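Local atomic coordinates of spindle assembly abnormal protein 6 homolog (Drosophila melanogaster, PDB entry 5AL7), a protein that forms the central scaffold of the centriole cartwheel, setting its nine-fold symmetry, and is required for centrosome duplication. Residues A15-G20 / K58-L63; V23-P28 / Y51-D56. The protein carries 1 engineered substitution. All blocks are in the same frame, centred on the assembly; numbering follows the deposited sequence.

Interaction 1. Residues A15-G20 / K58-L63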
loop_
_atom_site.group_PDB
_atom_site.type_symbol
_atom_site.label_atom_id
_atom_site.label_comp_id
_atom_site.label_asym_id
_atom_site.label_seq_id
_atom_site.Cartn_x
_atom_site.Cartn_y
_atom_site.Cartn_z
ATOM N N ALA A 15 8.780 -18.715 -5.207
ATOM C CA ALA A 15 8.598 -18.163 -6.526
ATOM C C ALA A 15 7.817 -16.862 -6.453
ATOM O O ALA A 15 6.738 -16.795 -5.849
ATOM C CB ALA A 15 7.894 -19.169 -7.433
ATOM N N LYS A 16 8.394 -15.832 -7.064
ATOM C CA LYS A 16 7.761 -14.532 -7.197
ATOM C C LYS A 16 7.393 -14.352 -8.650
ATOM O O LYS A 16 8.192 -14.649 -9.531
ATOM C CB LYS A 16 8.697 -13.413 -6.748
ATOM C CG LYS A 16 9.128 -13.514 -5.317
ATOM C CD LYS A 16 10.495 -12.897 -5.134
ATOM C CE LYS A 16 11.093 -13.366 -3.817
ATOM N NZ LYS A 16 11.454 -14.821 -3.846
ATOM N N MET A 17 6.174 -13.901 -8.904
ATOM C CA MET A 17 5.726 -13.636 -10.263
ATOM C C MET A 17 6.203 -12.253 -10.711
ATOM O O MET A 17 5.399 -11.356 -10.952
ATOM C CB MET A 17 4.206 -13.767 -10.358
ATOM C CG MET A 17 3.706 -15.172 -10.020
ATOM S SD MET A 17 4.222 -16.466 -11.180
ATOM C CE MET A 17 3.099 -16.141 -12.539
ATOM N N ASP A 18 7.523 -12.082 -10.759
ATOM C CA ASP A 18 8.145 -10.828 -11.170
ATOM C C ASP A 18 8.572 -10.897 -12.638
ATOM O O ASP A 18 9.768 -10.898 -12.948
ATOM C CB ASP A 18 9.349 -10.516 -10.276
ATOM C CG ASP A 18 9.741 -9.040 -10.307
ATOM O OD1 ASP A 18 9.106 -8.271 -11.070
ATOM O OD2 ASP A 18 10.688 -8.654 -9.569
ATOM N N TYR A 19 7.594 -10.996 -13.535
ATOM C CA TYR A 19 7.890 -11.147 -14.954
ATOM C C TYR A 19 7.304 -10.006 -15.774
ATOM O O TYR A 19 7.129 -10.130 -16.993
ATOM C CB TYR A 19 7.375 -12.489 -15.481
ATOM C CG TYR A 19 8.015 -13.669 -14.802
ATOM C CD1 TYR A 19 9.309 -14.057 -15.118
ATOM C CD2 TYR A 19 7.320 -14.400 -13.836
ATOM C CE1 TYR A 19 9.905 -15.139 -14.490
ATOM C CE2 TYR A 19 7.905 -15.482 -13.203
ATOM C CZ TYR A 19 9.198 -15.847 -13.537
ATOM O OH TYR A 19 9.788 -16.920 -12.912
ATOM N N GLY A 20 6.981 -8.906 -15.103
ATOM C CA GLY A 20 6.544 -7.711 -15.793
ATOM C C GLY A 20 5.337 -7.939 -16.669
ATOM O O GLY A 20 4.356 -8.554 -16.256
ATOM N N LYS A 58 6.107 -18.982 -20.691
ATOM C CA LYS A 58 6.428 -20.295 -20.140
ATOM C C LYS A 58 5.278 -20.860 -19.308
ATOM O O LYS A 58 4.437 -20.121 -18.810
ATOM C CB LYS A 58 7.704 -20.219 -19.303
ATOM C CG LYS A 58 7.607 -19.348 -18.062
ATOM C CD LYS A 58 8.898 -19.447 -17.263
ATOM C CE LYS A 58 8.917 -18.511 -16.064
ATOM N NZ LYS A 58 10.181 -18.645 -15.273
ATOM N N GLU A 59 5.221 -22.178 -19.191
ATOM C CA GLU A 59 4.196 -22.812 -18.367
ATOM C C GLU A 59 4.506 -22.571 -16.907
ATOM O O GLU A 59 5.375 -23.229 -16.318
ATOM C CB GLU A 59 4.103 -24.310 -18.654
ATOM C CG GLU A 59 3.672 -24.593 -20.069
ATOM C CD GLU A 59 3.703 -26.052 -20.390
ATOM O OE1 GLU A 59 4.383 -26.803 -19.655
ATOM O OE2 GLU A 59 3.092 -26.436 -21.405
ATOM N N LEU A 60 3.838 -21.573 -16.347
ATOM C CA LEU A 60 3.998 -21.255 -14.941
ATOM C C LEU A 60 2.738 -20.613 -14.388
ATOM O O LEU A 60 2.319 -19.546 -14.836
ATOM C CB LEU A 60 5.198 -20.340 -14.731
ATOM C CG LEU A 60 5.518 -20.015 -13.275
ATOM C CD1 LEU A 60 5.846 -21.274 -12.479
ATOM C CD2 LEU A 60 6.673 -19.050 -13.228
ATOM N N LEU A 61 2.152 -21.260 -13.393
ATOM C CA LEU A 61 0.928 -20.763 -12.783
ATOM C C LEU A 61 1.115 -20.480 -11.303
ATOM O O LEU A 61 1.696 -21.287 -10.570
ATOM C CB LEU A 61 -0.200 -21.772 -12.961
ATOM C CG LEU A 61 -1.472 -21.497 -12.159
ATOM C CD1 LEU A 61 -2.279 -20.353 -12.760
ATOM C CD2 LEU A 61 -2.291 -22.752 -12.055
ATOM N N GLN A 62 0.623 -19.333 -10.854
ATOM C CA GLN A 62 0.636 -19.074 -9.425
ATOM C C GLN A 62 -0.720 -18.606 -8.925
ATOM O O GLN A 62 -1.377 -17.748 -9.549
ATOM C CB GLN A 62 1.698 -18.048 -9.048
ATOM C CG GLN A 62 2.065 -18.129 -7.578
ATOM C CD GLN A 62 2.874 -16.956 -7.115
ATOM O OE1 GLN A 62 2.375 -15.832 -7.076
ATOM N NE2 GLN A 62 4.120 -17.200 -6.740
ATOM N N LEU A 63 -1.142 -19.218 -7.821
ATOM C CA LEU A 63 -2.357 -18.839 -7.105
ATOM C C LEU A 63 -1.980 -18.309 -5.733
ATOM O O LEU A 63 -1.336 -19.004 -4.942
ATOM C CB LEU A 63 -3.321 -20.017 -6.946
ATOM C CG LEU A 63 -3.847 -20.748 -8.176
ATOM C CD1 LEU A 63 -4.605 -22.001 -7.765
ATOM C CD2 LEU A 63 -4.741 -19.835 -8.964
#
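In the N-terminal head domain of SAS-6, Ala15, Met17 and Tyr19 of the lead-in before the first strand lie against Lys58 in the turn and Leu60 and Gln62 at the beginning of strand 60-67. The lead-in bends in an inverse gamma turn centred on Met17, and its course makes 125° with that of 58-63. Met17 and Gln62 are the two buried residues of the contact. Their side chains run past each other in opposite senses, Met17 CG lying 3.3 Å from Gln62 OE1 and Met17 SD 3.7 Å from Gln62 CB. With CG anti to the backbone N (chi1 -160°) and the chain extended beyond it, Gln62 carries its amide out to the lead-in, where NE2 gives a weak, bent hydrogen bond to Ala15 O (2.8 Å). Helix 161-187 also meets the lead-in: Tyr167 OH and Met17 N are hydrogen-bonded, and Lys16 touches Asn162 and Thr163. Toward Lys58, the Tyr19 ring crosses the Leu60 side chain at about a right angle, CE2 resting 3.8 Å from Leu60 CD2. Lys58, extended beyond CG, likewise crosses the tyrosine nearly at a right angle and ends in a hydrogen bond from NZ to Tyr19 OH, 3.0 Å long. With an alanine at Tyr19, the Leu60 methyl would probably lose its aromatic neighbour and the Lys58 ammonium its hydroxyl partner. The same methyl, Leu60 CD2, also lies 4.1 Å from Met17 SD.

Interaction 2. Residues V23-P28 / Y51-D56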
loop_
_atom_site.group_PDB
_atom_site.type_symbol
_atom_site.label_atom_id
_atom_site.label_comp_id
_atom_site.label_asym_id
_atom_site.label_seq_id
_atom_site.Cartn_x
_atom_site.Cartn_y
_atom_site.Cartn_z
ATOM N N VAL A 23 3.222 -11.192 -17.077
ATOM C CA VAL A 23 2.258 -11.637 -16.085
ATOM C C VAL A 23 0.826 -11.400 -16.566
ATOM O O VAL A 23 0.424 -10.266 -16.851
ATOM C CB VAL A 23 2.457 -10.937 -14.736
ATOM C CG1 VAL A 23 1.413 -11.421 -13.730
ATOM C CG2 VAL A 23 3.870 -11.168 -14.223
ATOM N N VAL A 24 0.072 -12.487 -16.673
ATOM C CA VAL A 24 -1.298 -12.448 -17.160
ATOM C C VAL A 24 -2.268 -12.825 -16.034
ATOM O O VAL A 24 -2.124 -13.876 -15.411
ATOM C CB VAL A 24 -1.496 -13.424 -18.349
ATOM C CG1 VAL A 24 -2.870 -13.246 -18.951
ATOM C CG2 VAL A 24 -0.451 -13.197 -19.400
ATOM N N ASN A 25 -3.249 -11.971 -15.766
ATOM C CA ASN A 25 -4.276 -12.283 -14.774
ATOM C C ASN A 25 -5.291 -13.258 -15.346
ATOM O O ASN A 25 -6.148 -12.863 -16.139
ATOM C CB ASN A 25 -4.978 -11.015 -14.298
ATOM C CG ASN A 25 -4.430 -10.513 -12.989
ATOM O OD1 ASN A 25 -4.775 -11.021 -11.925
ATOM N ND2 ASN A 25 -3.552 -9.527 -13.058
ATOM N N ILE A 26 -5.200 -14.531 -14.956
ATOM C CA ILE A 26 -6.074 -15.544 -15.545
ATOM C C ILE A 26 -7.507 -15.385 -15.043
ATOM O O ILE A 26 -8.455 -15.904 -15.649
ATOM C CB ILE A 26 -5.562 -16.980 -15.269
ATOM C CG1 ILE A 26 -5.486 -17.286 -13.788
ATOM C CG2 ILE A 26 -4.197 -17.191 -15.870
ATOM C CD1 ILE A 26 -5.559 -18.776 -13.479
ATOM N N LEU A 27 -7.651 -14.651 -13.941
ATOM C CA LEU A 27 -8.944 -14.363 -13.329
ATOM C C LEU A 27 -8.818 -13.093 -12.515
ATOM O O LEU A 27 -7.813 -12.902 -11.827
ATOM C CB LEU A 27 -9.393 -15.525 -12.437
ATOM C CG LEU A 27 -10.775 -15.445 -11.795
ATOM C CD1 LEU A 27 -11.841 -15.747 -12.833
ATOM C CD2 LEU A 27 -10.880 -16.394 -10.612
ATOM N N PRO A 28 -9.811 -12.198 -12.603
ATOM C CA PRO A 28 -9.723 -10.985 -11.788
ATOM C C PRO A 28 -9.733 -11.297 -10.293
ATOM O O PRO A 28 -10.472 -12.185 -9.852
ATOM C CB PRO A 28 -10.977 -10.194 -12.193
ATOM C CG PRO A 28 -11.905 -11.201 -12.733
ATOM C CD PRO A 28 -11.037 -12.224 -13.415
ATOM N N TYR A 51 -5.835 -14.275 -5.921
ATOM C CA TYR A 51 -5.079 -13.738 -7.041
ATOM C C TYR A 51 -4.615 -14.875 -7.936
ATOM O O TYR A 51 -3.798 -15.691 -7.515
ATOM C CB TYR A 51 -3.838 -12.982 -6.561
ATOM C CG TYR A 51 -4.092 -11.871 -5.588
ATOM C CD1 TYR A 51 -4.126 -12.110 -4.217
ATOM C CD2 TYR A 51 -4.281 -10.574 -6.033
ATOM C CE1 TYR A 51 -4.348 -11.074 -3.319
ATOM C CE2 TYR A 51 -4.500 -9.537 -5.146
ATOM C CZ TYR A 51 -4.533 -9.790 -3.796
ATOM O OH TYR A 51 -4.757 -8.750 -2.927
ATOM N N ALA A 52 -5.082 -14.923 -9.175
ATOM C CA ALA A 52 -4.681 -16.019 -10.052
ATOM C C ALA A 52 -3.943 -15.504 -11.288
ATOM O O ALA A 52 -4.534 -14.798 -12.118
ATOM C CB ALA A 52 -5.908 -16.847 -10.453
ATOM N N GLU A 53 -2.661 -15.838 -11.428
ATOM C CA GLU A 53 -1.942 -15.329 -12.607
ATOM C C GLU A 53 -0.921 -16.315 -13.189
ATOM O O GLU A 53 -0.345 -17.133 -12.466
ATOM C CB GLU A 53 -1.259 -13.995 -12.266
ATOM C CG GLU A 53 -0.317 -14.022 -11.063
ATOM C CD GLU A 53 -0.012 -12.629 -10.491
ATOM O OE1 GLU A 53 -0.890 -11.735 -10.554
ATOM O OE2 GLU A 53 1.111 -12.428 -9.982
ATOM N N ARG A 54 -0.694 -16.220 -14.497
ATOM C CA ARG A 54 0.273 -17.088 -15.183
ATOM C C ARG A 54 1.306 -16.289 -16.011
ATOM O O ARG A 54 1.173 -15.085 -16.216
ATOM C CB ARG A 54 -0.444 -18.088 -16.093
ATOM C CG ARG A 54 -0.875 -17.483 -17.415
ATOM C CD ARG A 54 -1.384 -18.511 -18.418
ATOM N NE ARG A 54 -1.616 -17.871 -19.714
ATOM C CZ ARG A 54 -2.801 -17.436 -20.138
ATOM N NH1 ARG A 54 -3.884 -17.601 -19.385
ATOM N NH2 ARG A 54 -2.906 -16.852 -21.328
ATOM N N VAL A 55 2.334 -16.974 -16.494
ATOM C CA VAL A 55 3.337 -16.351 -17.347
ATOM C C VAL A 55 3.037 -16.679 -18.816
ATOM O O VAL A 55 2.669 -17.804 -19.148
ATOM C CB VAL A 55 4.764 -16.825 -16.976
ATOM C CG1 VAL A 55 5.786 -16.004 -17.688
ATOM C CG2 VAL A 55 4.988 -16.704 -15.485
ATOM N N ASP A 56 3.168 -15.694 -19.695
ATOM C CA ASP A 56 2.775 -15.886 -21.089
ATOM C C ASP A 56 3.771 -16.726 -21.914
ATOM O O ASP A 56 3.372 -17.484 -22.810
ATOM C CB ASP A 56 2.539 -14.515 -21.750
ATOM C CG ASP A 56 3.829 -13.788 -22.125
ATOM O OD1 ASP A 56 4.881 -14.038 -21.508
ATOM O OD2 ASP A 56 3.776 -12.939 -23.039
#
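Strands 23-25 and 51-55 run antiparallel with a marked twist, their short axes 141° apart in direction and 4.6 Å apart at closest approach. Val24 and Arg54 form the hydrogen-bonded pair. Val24 N reaches Arg54 O at 2.9 Å in a nearly straight bond, and Arg54 N returns one of the same length to Val24 O. Val23 with Val55 and Asn25 with Glu53 are the non-hydrogen-bonded pairs that flank it. The chain turns a corner at Ile26 and Leu27, yet Ile26 N still donates to Ala52 O (2.9 Å) in a bent bond, 134° at the hydrogen. These segments are the ends of the beta hairpin made by strands 23-36 and 44-55, the first two strands of the SAS-6 head domain.

The hairpin has two unlike faces. Val23 and Glu53 share one, where Val23 CG1 lies 3.7 Å from Glu53 CD and the two side chains pass at a slant. This methyl lies alongside the glutamate chain, whose OE2 is in a salt bridge with Arg64 on strand 60-67, while Met17 packs on the same glutamate. Ala52 and Arg54 point to the other face. Ile26 covers both: its CG1 and CD1 sit over Ala52 CB, and its CG2 lies 3.7 Å from Arg54 CG. Because CG1 stands between the backbone N and the carbonyl carbon (chi1 60°), the ethyl branch is turned to the alanine and CG2 is left for the arginine. Helix 97-113 packs on the Ile26-Leu27 corner, Val105 against Ile26 and Leu108 against Leu27. Arg54 runs extended from CG to NE past Ile26, and Val24 CG1 lies over one face of its guanidinium, offset toward the rim.

Overall arrangement
The two interactions are neighbours in the head domain, their centres about 8 Å apart, and interaction 2 is nested within the stretch of chain closed by interaction 1. Strands 23-36, 44-55 and 60-67 follow one another in sequence and lie side by side in one sheet, so 51-56 pairs with 23-28 on one edge and with 58-63 on the other. Between 51-56 and 58-63, Gln62 N lies 2.9 Å from Glu53 O and Leu60 O lies 3.1 Å from Val55 N, both probable hydrogen bonds. The lead-in 15-20 touches both this sheet and helix 161-187, which runs on toward the coiled coil through which SAS-6 dimerises, so it joins head and helix.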